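CalG4 (Micromonospora echinospora, PDB 3IA7) is a glycosyltransferase-like protein of the GT-B fold, built from two Rossmann-like domains, with calcium ions bound in the crystal. Local coordinates at residues N243-A255 with M265-L279. Sequence-based numbering, arbitrary orientation.
Sequences NEHPEFFRACAQA and MAIGGFLDPAVLGPL
Selenomethionine Met-265 lies at the edge of the Phe-249 ring, a Met-aromatic contact in which SE of its long, pliant chain sits beneath the helix, 3.8 Å from Cys-252 CB, and the bend at chi3 (-72°) swings the terminal CE toward Phe-249 CB. Two residues on, beta-branched Ile-267 sets a compact methyl squarely over the ring: CG2 stands 3.7 Å from the Phe-249 centroid, only 2° off the normal, a CH-pi contact. The flat Phe-249 ring thus lies against the chain leaving strand 262-266. Helix 246-256 and strand 262-266 are the second and third elements of a beta-alpha-beta unit begun by strand 233-237, in the C-terminal Rossmann-like domain of the GT-B fold. Farther along, forked Leu-271 serves two neighbours, CD1 meeting Glu-244 CB at 3.8 Å and CD2 approaching Phe-249 CD2 at 4.0 Å. An Asx turn at Asp-272, whose OD1 accepts from Ala-274 N, starts the helical bend that presents Val-275 CG1 to Pro-246 CB at 3.6 Å, a short branched side chain meeting the rigid proline ring. Leu-276 CD2 then rests against both Pro-246 CB and Phe-249 CB, while CG and CD of Arg-250 lie against the Leu-276 carbonyl, CD 3.4 Å from Leu-276 O. Leu-279 CD2 finally reaches small Ala-253 CB at 3.9 Å.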
# COMPACT_ATOMS: atom_id res chain seq x y z
N ASN A 243 -6.53 16.29 17.59
CA ASN A 243 -7.29 17.52 17.80
C ASN A 243 -8.43 17.72 16.80
O ASN A 243 -8.32 17.36 15.62
CB ASN A 243 -6.35 18.74 17.82
CG ASN A 243 -5.23 18.61 18.87
OD1 ASN A 243 -5.34 19.11 19.99
ND2 ASN A 243 -4.15 17.92 18.49
N GLU A 244 -9.52 18.28 17.29
CA GLU A 244 -10.71 18.54 16.50
C GLU A 244 -10.53 19.89 15.80
O GLU A 244 -10.52 20.94 16.46
CB GLU A 244 -11.96 18.59 17.42
CG GLU A 244 -12.20 17.39 18.38
CD GLU A 244 -11.61 17.59 19.80
OE1 GLU A 244 -10.54 18.25 19.93
OE2 GLU A 244 -12.21 17.09 20.78
N HIS A 245 -10.36 19.88 14.47
CA HIS A 245 -10.36 21.14 13.70
C HIS A 245 -11.57 21.21 12.75
O HIS A 245 -11.39 21.33 11.54
CB HIS A 245 -9.02 21.38 12.96
CG HIS A 245 -7.87 21.65 13.87
ND1 HIS A 245 -6.81 20.78 14.02
CD2 HIS A 245 -7.62 22.69 14.72
CE1 HIS A 245 -5.96 21.26 14.92
NE2 HIS A 245 -6.43 22.42 15.35
N PRO A 246 -12.80 21.14 13.31
CA PRO A 246 -13.98 21.10 12.46
C PRO A 246 -14.18 22.40 11.66
O PRO A 246 -14.64 22.35 10.51
CB PRO A 246 -15.12 20.90 13.45
CG PRO A 246 -14.61 21.42 14.76
CD PRO A 246 -13.16 21.11 14.74
N GLU A 247 -13.81 23.53 12.27
CA GLU A 247 -13.93 24.87 11.67
C GLU A 247 -13.16 24.95 10.35
O GLU A 247 -13.66 25.49 9.36
CB GLU A 247 -13.41 25.93 12.65
CG GLU A 247 -11.95 25.69 13.15
CD GLU A 247 -11.82 24.68 14.33
OE1 GLU A 247 -12.83 24.38 15.01
OE2 GLU A 247 -10.68 24.20 14.56
N PHE A 248 -11.94 24.39 10.33
CA PHE A 248 -11.13 24.40 9.13
C PHE A 248 -11.85 23.62 8.01
O PHE A 248 -11.98 24.12 6.89
CB PHE A 248 -9.74 23.81 9.40
CG PHE A 248 -8.91 23.69 8.17
CD1 PHE A 248 -8.38 24.83 7.57
CD2 PHE A 248 -8.70 22.44 7.57
CE1 PHE A 248 -7.61 24.73 6.40
CE2 PHE A 248 -7.93 22.32 6.39
CZ PHE A 248 -7.39 23.50 5.81
N PHE A 249 -12.32 22.41 8.31
CA PHE A 249 -13.01 21.61 7.30
C PHE A 249 -14.30 22.32 6.80
O PHE A 249 -14.58 22.34 5.61
CB PHE A 249 -13.28 20.19 7.83
CG PHE A 249 -12.02 19.38 8.04
CD1 PHE A 249 -11.19 19.04 6.94
CD2 PHE A 249 -11.64 18.97 9.32
CE1 PHE A 249 -10.01 18.31 7.15
CE2 PHE A 249 -10.49 18.24 9.54
CZ PHE A 249 -9.68 17.91 8.45
N ARG A 250 -15.06 22.91 7.72
CA ARG A 250 -16.25 23.70 7.34
C ARG A 250 -15.87 24.88 6.42
O ARG A 250 -16.55 25.09 5.43
CB ARG A 250 -17.02 24.20 8.57
CG ARG A 250 -17.57 23.07 9.49
CD ARG A 250 -18.55 23.63 10.54
NE ARG A 250 -17.88 24.46 11.53
CZ ARG A 250 -17.70 24.11 12.81
NH1 ARG A 250 -18.16 22.95 13.28
NH2 ARG A 250 -17.07 24.95 13.64
N ALA A 251 -14.78 25.58 6.74
CA ALA A 251 -14.23 26.67 5.92
C ALA A 251 -13.84 26.20 4.53
O ALA A 251 -14.10 26.90 3.57
CB ALA A 251 -13.03 27.30 6.59
N CYS A 252 -13.23 25.00 4.45
CA CYS A 252 -12.86 24.38 3.17
C CYS A 252 -14.09 24.06 2.36
O CYS A 252 -14.12 24.33 1.15
CB CYS A 252 -12.02 23.08 3.38
SG CYS A 252 -10.34 23.42 3.89
N ALA A 253 -15.13 23.53 3.02
CA ALA A 253 -16.37 23.20 2.35
C ALA A 253 -17.00 24.47 1.81
O ALA A 253 -17.42 24.52 0.63
CB ALA A 253 -17.37 22.48 3.33
N GLN A 254 -17.06 25.49 2.68
CA GLN A 254 -17.60 26.82 2.31
C GLN A 254 -16.86 27.42 1.09
O GLN A 254 -17.48 27.91 0.16
CB GLN A 254 -17.61 27.79 3.51
CG GLN A 254 -18.68 27.43 4.59
CD GLN A 254 -18.39 27.92 6.05
OE1 GLN A 254 -17.38 28.58 6.36
NE2 GLN A 254 -19.30 27.57 6.95
N ALA A 255 -15.53 27.30 1.10
CA ALA A 255 -14.69 27.81 0.02
C ALA A 255 -15.08 27.31 -1.39
O ALA A 255 -15.05 28.07 -2.34
CB ALA A 255 -13.21 27.53 0.31
N MSE A 265 -12.64 15.44 1.71
CA MSE A 265 -11.99 15.80 2.95
C MSE A 265 -11.81 14.55 3.79
O MSE A 265 -12.79 13.86 4.10
CB MSE A 265 -12.74 16.90 3.72
CG MSE A 265 -13.27 18.02 2.78
SE MSE A 265 -13.66 19.62 3.76
CE MSE A 265 -15.30 18.89 4.66
N ALA A 266 -10.56 14.23 4.12
CA ALA A 266 -10.22 13.11 5.03
C ALA A 266 -9.96 13.71 6.40
O ALA A 266 -8.98 14.47 6.59
CB ALA A 266 -8.99 12.39 4.54
N ILE A 267 -10.83 13.39 7.35
CA ILE A 267 -10.84 14.07 8.64
C ILE A 267 -10.23 13.24 9.79
O ILE A 267 -10.11 13.71 10.90
CB ILE A 267 -12.25 14.64 9.00
CG1 ILE A 267 -13.21 13.51 9.43
CG2 ILE A 267 -12.81 15.51 7.88
CD1 ILE A 267 -14.60 14.01 9.86
N GLY A 268 -9.82 12.00 9.50
CA GLY A 268 -9.15 11.16 10.49
C GLY A 268 -10.09 10.47 11.46
O GLY A 268 -11.30 10.68 11.43
N GLY A 269 -9.54 9.65 12.35
CA GLY A 269 -10.34 8.71 13.10
C GLY A 269 -10.83 9.25 14.40
O GLY A 269 -11.44 8.52 15.18
N PHE A 270 -10.55 10.53 14.66
CA PHE A 270 -10.87 11.15 15.94
C PHE A 270 -11.97 12.21 15.82
O PHE A 270 -12.39 12.79 16.82
CB PHE A 270 -9.61 11.77 16.57
CG PHE A 270 -8.57 10.75 16.94
CD1 PHE A 270 -8.84 9.76 17.90
CD2 PHE A 270 -7.32 10.77 16.33
CE1 PHE A 270 -7.87 8.82 18.24
CE2 PHE A 270 -6.36 9.84 16.66
CZ PHE A 270 -6.63 8.85 17.62
N LEU A 271 -12.44 12.46 14.60
CA LEU A 271 -13.50 13.45 14.36
C LEU A 271 -14.71 12.80 13.71
O LEU A 271 -14.58 12.13 12.68
CB LEU A 271 -12.96 14.62 13.49
CG LEU A 271 -13.67 15.97 13.45
CD1 LEU A 271 -13.86 16.55 14.89
CD2 LEU A 271 -12.95 16.98 12.57
N ASP A 272 -15.88 12.97 14.32
CA ASP A 272 -17.16 12.53 13.76
C ASP A 272 -17.54 13.48 12.61
O ASP A 272 -17.65 14.68 12.82
CB ASP A 272 -18.22 12.57 14.87
CG ASP A 272 -19.62 12.08 14.42
OD1 ASP A 272 -19.86 11.86 13.22
OD2 ASP A 272 -20.50 11.94 15.32
N PRO A 273 -17.71 12.95 11.38
CA PRO A 273 -18.10 13.84 10.26
C PRO A 273 -19.46 14.53 10.46
O PRO A 273 -19.71 15.56 9.84
CB PRO A 273 -18.06 12.92 9.02
CG PRO A 273 -18.16 11.52 9.58
CD PRO A 273 -17.52 11.56 10.93
N ALA A 274 -20.30 14.01 11.34
CA ALA A 274 -21.57 14.68 11.65
C ALA A 274 -21.34 16.05 12.29
O ALA A 274 -22.16 16.95 12.15
CB ALA A 274 -22.44 13.81 12.56
N VAL A 275 -20.22 16.19 13.00
CA VAL A 275 -19.81 17.44 13.65
C VAL A 275 -19.74 18.63 12.68
O VAL A 275 -20.09 19.76 13.02
CB VAL A 275 -18.47 17.24 14.43
CG1 VAL A 275 -17.37 18.20 13.97
CG2 VAL A 275 -18.69 17.27 15.93
N LEU A 276 -19.29 18.35 11.45
CA LEU A 276 -19.15 19.33 10.39
C LEU A 276 -20.46 19.96 9.99
O LEU A 276 -20.48 21.06 9.48
CB LEU A 276 -18.49 18.69 9.14
CG LEU A 276 -17.14 18.04 9.41
CD1 LEU A 276 -16.51 17.44 8.10
CD2 LEU A 276 -16.19 19.04 10.03
N GLY A 277 -21.56 19.24 10.25
CA GLY A 277 -22.89 19.70 9.81
C GLY A 277 -23.11 19.45 8.33
O GLY A 277 -22.27 18.80 7.67
N PRO A 278 -24.23 19.98 7.78
CA PRO A 278 -24.61 19.83 6.37
C PRO A 278 -23.49 20.32 5.45
O PRO A 278 -22.97 21.41 5.66
CB PRO A 278 -25.86 20.73 6.24
CG PRO A 278 -26.39 20.85 7.62
CD PRO A 278 -25.19 20.83 8.52
N LEU A 279 -23.07 19.49 4.49
CA LEU A 279 -22.03 19.85 3.52
C LEU A 279 -22.66 20.19 2.15
O LEU A 279 -23.72 19.68 1.82
CB LEU A 279 -21.04 18.69 3.38
CG LEU A 279 -20.23 18.39 4.65
CD1 LEU A 279 -19.28 17.20 4.43
CD2 LEU A 279 -19.45 19.63 5.08